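Local coordinates for D-threo-3-hydroxyaspartate dehydratase (Delftia, PDB 3WQC), which catalyses the pyridoxal 5'-phosphate-dependent deamination of D-threo-3-hydroxyaspartate to oxaloacetate and ammonium, and also acts on D-serine, at residues Leu268-Val274 with Thr353-Pro359; Lys281-Ile285 with Gly332-Arg336. All coordinates share one frame; numbering follows the deposited sequence.

How the interactions relate
Strand 268-278 comes first and carries one side of interaction 1; the chain then turns back through residues 279-282 into strand 283-286, which interaction 2 pairs with strand 332-336, closing a loop of 46 residues. Interaction 1 is closed later, when strand 354-358 returns along the other edge of strand 268-278, so the 281-336 loop lies wholly within the larger 268-359 loop. Both contacts belong to one mixed sheet, in which strands 283-286 and 268-278 are neighbours. The two meet through Leu355 and Leu334, and both touch the second subunit.

Interaction 1 of 2, residues Leu268-Val274 with Thr353-Pro359; sequences LSVLATV and TRLRILP
Arg356 and Ser269 meet at the edge of the guanidinium: NE of Arg356 gives Ser269 OG a nearly straight hydrogen bond of 3.1 Å (172°), close to the guanidinium plane. A water closes the ring, 2.7 Å from Ser269 OG and accepting from Arg356 NH1 at 2.9 Å. The bend of the arginine at chi3 (71°) turns NE toward the serine, while its CG lies 3.8 Å from Leu271 CD1. Beneath these side chains runs an antiparallel ladder within the mixed sheet of the serine dehydratase-type domain: Val270 with Ile357 and Ala272 with Leu355 are hydrogen-bonded pairs, and one more bond, Val274 N to Thr353 O at 2.8 Å, follows at the end of the ladder. Leu271 with Arg356 and Thr273 with Arg354 are the non-hydrogen-bonded pairs. Ala272 and Leu355 share a face with Val270 and Ile357, where Ala272 CB lies 4.4 Å from Ile357 CG1; at the end of the ladder Val274 CG2 reaches Leu355 CD1 at 4.0 Å. Leu314 O accepts a third bond of the Arg356 guanidinium, from NH2, and the NH1 of Arg354 is held by Leu15 O and Leu18 O. Replacing Arg356 by an alanine removes all three donors, which would probably leave Ser269 OG and Leu314 O without their guanidinium partner and open a gap beside Leu271 CD1. Strand 22-26 continues the sheet beyond strand 268-278, and Met293 of helix 290-293 packs on Val270 and Ile357.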
loop_
_atom_site.group_PDB
_atom_site.type_symbol
_atom_site.label_atom_id
_atom_site.label_comp_id
_atom_site.label_asym_id
_atom_site.label_seq_id
_atom_site.Cartn_x
_atom_site.Cartn_y
_atom_site.Cartn_z
ATOM N N LEU B 268 1.299 -11.009 12.697
ATOM C CA LEU B 268 1.906 -10.634 11.399
ATOM C C LEU B 268 3.080 -9.681 11.720
ATOM O O LEU B 268 2.941 -8.712 12.516
ATOM C CB LEU B 268 0.876 -9.839 10.570
ATOM C CG LEU B 268 1.377 -9.311 9.222
ATOM C CD1 LEU B 268 1.848 -10.469 8.309
ATOM C CD2 LEU B 268 0.285 -8.418 8.584
ATOM N N SER B 269 4.249 -9.972 11.140
ATOM C CA SER B 269 5.361 -9.071 11.279
ATOM C C SER B 269 6.075 -9.025 9.913
ATOM O O SER B 269 5.902 -9.962 9.087
ATOM C CB SER B 269 6.389 -9.504 12.398
ATOM O OG SER B 269 6.937 -10.780 12.090
ATOM N N VAL B 270 6.874 -7.991 9.696
ATOM C CA VAL B 270 7.603 -7.883 8.411
ATOM C C VAL B 270 9.075 -8.156 8.775
ATOM O O VAL B 270 9.706 -7.397 9.537
ATOM C CB VAL B 270 7.446 -6.514 7.767
ATOM C CG1 VAL B 270 8.375 -6.332 6.573
ATOM C CG2 VAL B 270 5.958 -6.316 7.380
ATOM N N LEU B 271 9.628 -9.158 8.155
ATOM C CA LEU B 271 11.055 -9.526 8.294
ATOM C C LEU B 271 11.865 -8.533 7.475
ATOM O O LEU B 271 11.525 -8.301 6.328
ATOM C CB LEU B 271 11.210 -10.948 7.720
ATOM C CG LEU B 271 12.619 -11.607 7.934
ATOM C CD1 LEU B 271 12.866 -11.887 9.426
ATOM C CD2 LEU B 271 12.651 -12.879 7.079
ATOM N N ALA B 272 12.934 -7.928 8.065
ATOM C CA ALA B 272 13.684 -6.886 7.409
ATOM C C ALA B 272 15.140 -7.119 7.689
ATOM O O ALA B 272 15.457 -7.704 8.723
ATOM C CB ALA B 272 13.257 -5.495 7.948
ATOM N N THR B 273 15.992 -6.618 6.833
ATOM C CA THR B 273 17.437 -6.641 7.061
ATOM C C THR B 273 17.990 -5.250 7.273
ATOM O O THR B 273 17.593 -4.283 6.537
ATOM C CB THR B 273 18.148 -7.254 5.791
ATOM O OG1 THR B 273 17.709 -8.604 5.643
ATOM C CG2 THR B 273 19.663 -7.325 5.947
ATOM N N VAL B 274 19.009 -5.119 8.187
ATOM C CA VAL B 274 19.696 -3.863 8.309
ATOM C C VAL B 274 20.703 -3.700 7.127
ATOM O O VAL B 274 21.542 -4.606 6.884
ATOM C CB VAL B 274 20.489 -3.857 9.640
ATOM C CG1 VAL B 274 21.332 -2.556 9.686
ATOM C CG2 VAL B 274 19.494 -3.829 10.820
ATOM N N THR B 353 21.909 -7.731 10.062
ATOM C CA THR B 353 20.974 -8.187 11.151
ATOM C C THR B 353 19.552 -8.262 10.610
ATOM O O THR B 353 19.126 -7.337 9.865
ATOM C CB THR B 353 20.956 -7.176 12.326
ATOM O OG1 THR B 353 22.256 -7.050 12.824
ATOM C CG2 THR B 353 20.008 -7.597 13.487
ATOM N N ARG B 354 18.900 -9.364 10.921
ATOM C CA ARG B 354 17.454 -9.515 10.581
ATOM C C ARG B 354 16.602 -9.146 11.771
ATOM O O ARG B 354 16.880 -9.570 12.943
ATOM C CB ARG B 354 17.146 -10.943 10.175
ATOM C CG ARG B 354 17.755 -11.238 8.844
ATOM C CD ARG B 354 17.499 -12.617 8.364
ATOM N NE ARG B 354 18.010 -12.529 6.984
ATOM C CZ ARG B 354 17.414 -12.986 5.892
ATOM N NH1 ARG B 354 16.358 -13.755 5.996
ATOM N NH2 ARG B 354 17.972 -12.735 4.705
ATOM N N LEU B 355 15.535 -8.397 11.510
ATOM C CA LEU B 355 14.613 -7.886 12.562
ATOM C C LEU B 355 13.196 -8.199 12.082
ATOM O O LEU B 355 12.993 -8.563 10.924
ATOM C CB LEU B 355 14.746 -6.380 12.661
ATOM C CG LEU B 355 16.076 -5.869 13.129
ATOM C CD1 LEU B 355 16.139 -4.370 12.975
ATOM C CD2 LEU B 355 16.356 -6.351 14.571
ATOM N N ARG B 356 12.204 -8.083 12.948
ATOM C CA ARG B 356 10.812 -8.253 12.530
ATOM C C ARG B 356 10.073 -6.978 12.963
ATOM O O ARG B 356 10.227 -6.528 14.081
ATOM C CB ARG B 356 10.226 -9.542 13.173
ATOM C CG ARG B 356 10.835 -10.742 12.437
ATOM C CD ARG B 356 10.623 -12.019 13.217
ATOM N NE ARG B 356 9.234 -12.489 13.243
ATOM C CZ ARG B 356 8.884 -13.625 13.858
ATOM N NH1 ARG B 356 7.603 -13.997 13.831
ATOM N NH2 ARG B 356 9.795 -14.360 14.540
ATOM N N ILE B 357 9.230 -6.453 12.111
ATOM C CA ILE B 357 8.569 -5.180 12.438
ATOM C C ILE B 357 7.072 -5.411 12.581
ATOM O O ILE B 357 6.427 -6.013 11.678
ATOM C CB ILE B 357 8.786 -4.113 11.332
ATOM C CG1 ILE B 357 10.271 -4.022 10.812
ATOM C CG2 ILE B 357 8.146 -2.791 11.669
ATOM C CD1 ILE B 357 11.202 -3.630 11.950
ATOM N N LEU B 358 6.502 -5.064 13.739
ATOM C CA LEU B 358 5.047 -5.203 13.875
ATOM C C LEU B 358 4.374 -4.014 13.192
ATOM O O LEU B 358 4.777 -2.864 13.398
ATOM C CB LEU B 358 4.598 -5.207 15.381
ATOM C CG LEU B 358 5.255 -6.327 16.240
ATOM C CD1 LEU B 358 4.778 -6.145 17.712
ATOM C CD2 LEU B 358 4.920 -7.681 15.619
ATOM N N PRO B 359 3.274 -4.282 12.451
ATOM C CA PRO B 359 2.656 -3.240 11.645
ATOM C C PRO B 359 1.661 -2.354 12.428
ATOM O O PRO B 359 1.034 -2.841 13.414
ATOM C CB PRO B 359 1.829 -4.053 10.638
ATOM C CG PRO B 359 1.463 -5.311 11.397
ATOM C CD PRO B 359 2.710 -5.620 12.229
HETATM O O HOH W 1 5.205 -12.774 12.657
#

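Interaction 2 of 2, residues Lys281-Ile285 with Gly332-Arg336; sequences KGWAI and GILAR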
loop_
_atom_site.group_PDB
_atom_site.type_symbol
_atom_site.label_atom_id
_atom_site.label_comp_id
_atom_site.label_asym_id
_atom_site.label_seq_id
_atom_site.Cartn_x
_atom_site.Cartn_y
_atom_site.Cartn_z
ATOM N N LYS B 281 23.376 10.094 14.028
ATOM C CA LYS B 281 21.985 10.377 14.320
ATOM C C LYS B 281 21.340 9.202 15.041
ATOM O O LYS B 281 20.133 9.254 15.306
ATOM C CB LYS B 281 21.205 10.650 13.013
ATOM C CG LYS B 281 21.647 11.934 12.330
ATOM C CD LYS B 281 20.713 12.370 11.193
ATOM C CE LYS B 281 21.069 11.681 9.866
ATOM N NZ LYS B 281 20.581 12.529 8.742
ATOM N N GLY B 282 22.054 8.114 15.295
ATOM C CA GLY B 282 21.455 6.917 15.914
ATOM C C GLY B 282 20.486 6.183 14.970
ATOM O O GLY B 282 19.523 5.545 15.454
ATOM N N TRP B 283 20.700 6.273 13.631
ATOM C CA TRP B 283 19.822 5.561 12.694
ATOM C C TRP B 283 20.360 4.272 12.242
ATOM O O TRP B 283 21.578 4.214 11.885
ATOM C CB TRP B 283 19.685 6.342 11.404
ATOM C CG TRP B 283 18.901 7.634 11.481
ATOM C CD1 TRP B 283 18.309 8.223 12.632
ATOM C CD2 TRP B 283 18.630 8.538 10.363
ATOM N NE1 TRP B 283 17.690 9.393 12.282
ATOM C CE2 TRP B 283 17.851 9.643 10.905
ATOM C CE3 TRP B 283 19.000 8.574 9.007
ATOM C CZ2 TRP B 283 17.433 10.730 10.106
ATOM C CZ3 TRP B 283 18.526 9.630 8.205
ATOM C CH2 TRP B 283 17.778 10.718 8.749
ATOM N N ALA B 284 19.558 3.192 12.250
ATOM C CA ALA B 284 19.862 2.017 11.405
ATOM C C ALA B 284 18.896 2.103 10.216
ATOM O O ALA B 284 17.752 2.487 10.380
ATOM C CB ALA B 284 19.650 0.687 12.186
ATOM N N ILE B 285 19.361 1.778 9.012
ATOM C CA ILE B 285 18.504 1.809 7.843
ATOM C C ILE B 285 18.169 0.346 7.516
ATOM O O ILE B 285 19.086 -0.531 7.428
ATOM C CB ILE B 285 19.238 2.493 6.640
ATOM C CG1 ILE B 285 19.844 3.910 6.951
ATOM C CG2 ILE B 285 18.322 2.464 5.419
ATOM C CD1 ILE B 285 18.969 4.761 7.640
ATOM N N GLY B 332 13.602 1.896 5.374
ATOM C CA GLY B 332 13.008 2.289 6.656
ATOM C C GLY B 332 14.114 2.850 7.564
ATOM O O GLY B 332 15.260 2.359 7.537
ATOM N N ILE B 333 13.777 3.855 8.390
ATOM C CA ILE B 333 14.727 4.506 9.309
ATOM C C ILE B 333 14.366 3.942 10.685
ATOM O O ILE B 333 13.266 4.224 11.180
ATOM C CB ILE B 333 14.649 6.048 9.275
ATOM C CG1 ILE B 333 14.881 6.717 7.887
ATOM C CG2 ILE B 333 15.637 6.585 10.343
ATOM C CD1 ILE B 333 16.011 6.181 7.199
ATOM N N LEU B 334 15.207 3.126 11.280
ATOM C CA LEU B 334 15.059 2.549 12.588
ATOM C C LEU B 334 15.818 3.448 13.619
ATOM O O LEU B 334 16.980 3.825 13.422
ATOM C CB LEU B 334 15.606 1.132 12.595
ATOM C CG LEU B 334 15.503 0.321 13.887
ATOM C CD1 LEU B 334 15.650 -1.190 13.607
ATOM C CD2 LEU B 334 16.469 0.788 15.010
ATOM N N ALA B 335 15.108 3.948 14.630
ATOM C CA ALA B 335 15.740 4.898 15.576
ATOM C C ALA B 335 14.941 4.860 16.895
ATOM O O ALA B 335 13.982 4.062 17.016
ATOM C CB ALA B 335 15.840 6.335 15.029
ATOM N N ARG B 336 15.411 5.538 17.953
ATOM C CA ARG B 336 14.661 5.508 19.216
ATOM C C ARG B 336 13.344 6.282 19.075
ATOM O O ARG B 336 13.337 7.427 18.552
ATOM C CB ARG B 336 15.503 6.143 20.342
ATOM C CG ARG B 336 16.722 5.345 20.679
ATOM C CD ARG B 336 17.440 6.022 21.842
ATOM N NE ARG B 336 16.608 5.879 23.045
ATOM C CZ ARG B 336 16.586 4.758 23.767
ATOM N NH1 ARG B 336 15.787 4.664 24.813
ATOM N NH2 ARG B 336 17.317 3.687 23.423
HETATM O O HOH W 2 18.361 6.347 17.768
#
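Strands 283-285 and 332-336 run antiparallel, their axes approaching to 4.6 Å, with Ala284 and Leu334 as a hydrogen-bonded pair and Ile285 opposite Ile333 as a non-hydrogen-bonded one. Just before this ladder, Gly282 and Trp283 share Gln278 as their partner across the turn in a G1 beta bulge, where the chain turns from strand 268-278 into strand 283-286 of the mixed sheet; positive phi (70°) at Gly282 suits glycine. Ala284 N donates to Leu334 O at 2.9 Å, and Leu334 N donates back to Ala284 O at 2.8 Å. The side chains that carry the contact lie on the Trp283 and Ile333 face. With chi1 of -57° setting CG1 beside the backbone N, the CG2 branch of Ile333 is anti to it and sits over one face of the indole, 3.6 Å from the centroid of the five-membered ring and 12° off its normal, a CH-pi contact. On the opposite face the CE of Lys281 lies over the ring, offset toward the rim, so the indole sits between this lysine methylene and the isoleucine methyl. Ala335 CB meets the same ring obliquely at CD1. On the other face of the sheet, Ala284 CB and Leu334 CB approach to 4.1 Å, and Phe349 packs against both residues. Gly149 of the second subunit touches Lys281 and Trp283, and Ser152 of that subunit packs on Ile285. At the far end of strand 332-336, a water donates to Gly282 O and accepts from Arg336 N, bridging the turn to strand 332-336. The Ile285 and Ile333 side chains run alongside each other in the same direction, their CD1 methyls 3.3 Å apart, closer than ordinary van der Waals contact, so the exact spacing is doubtful.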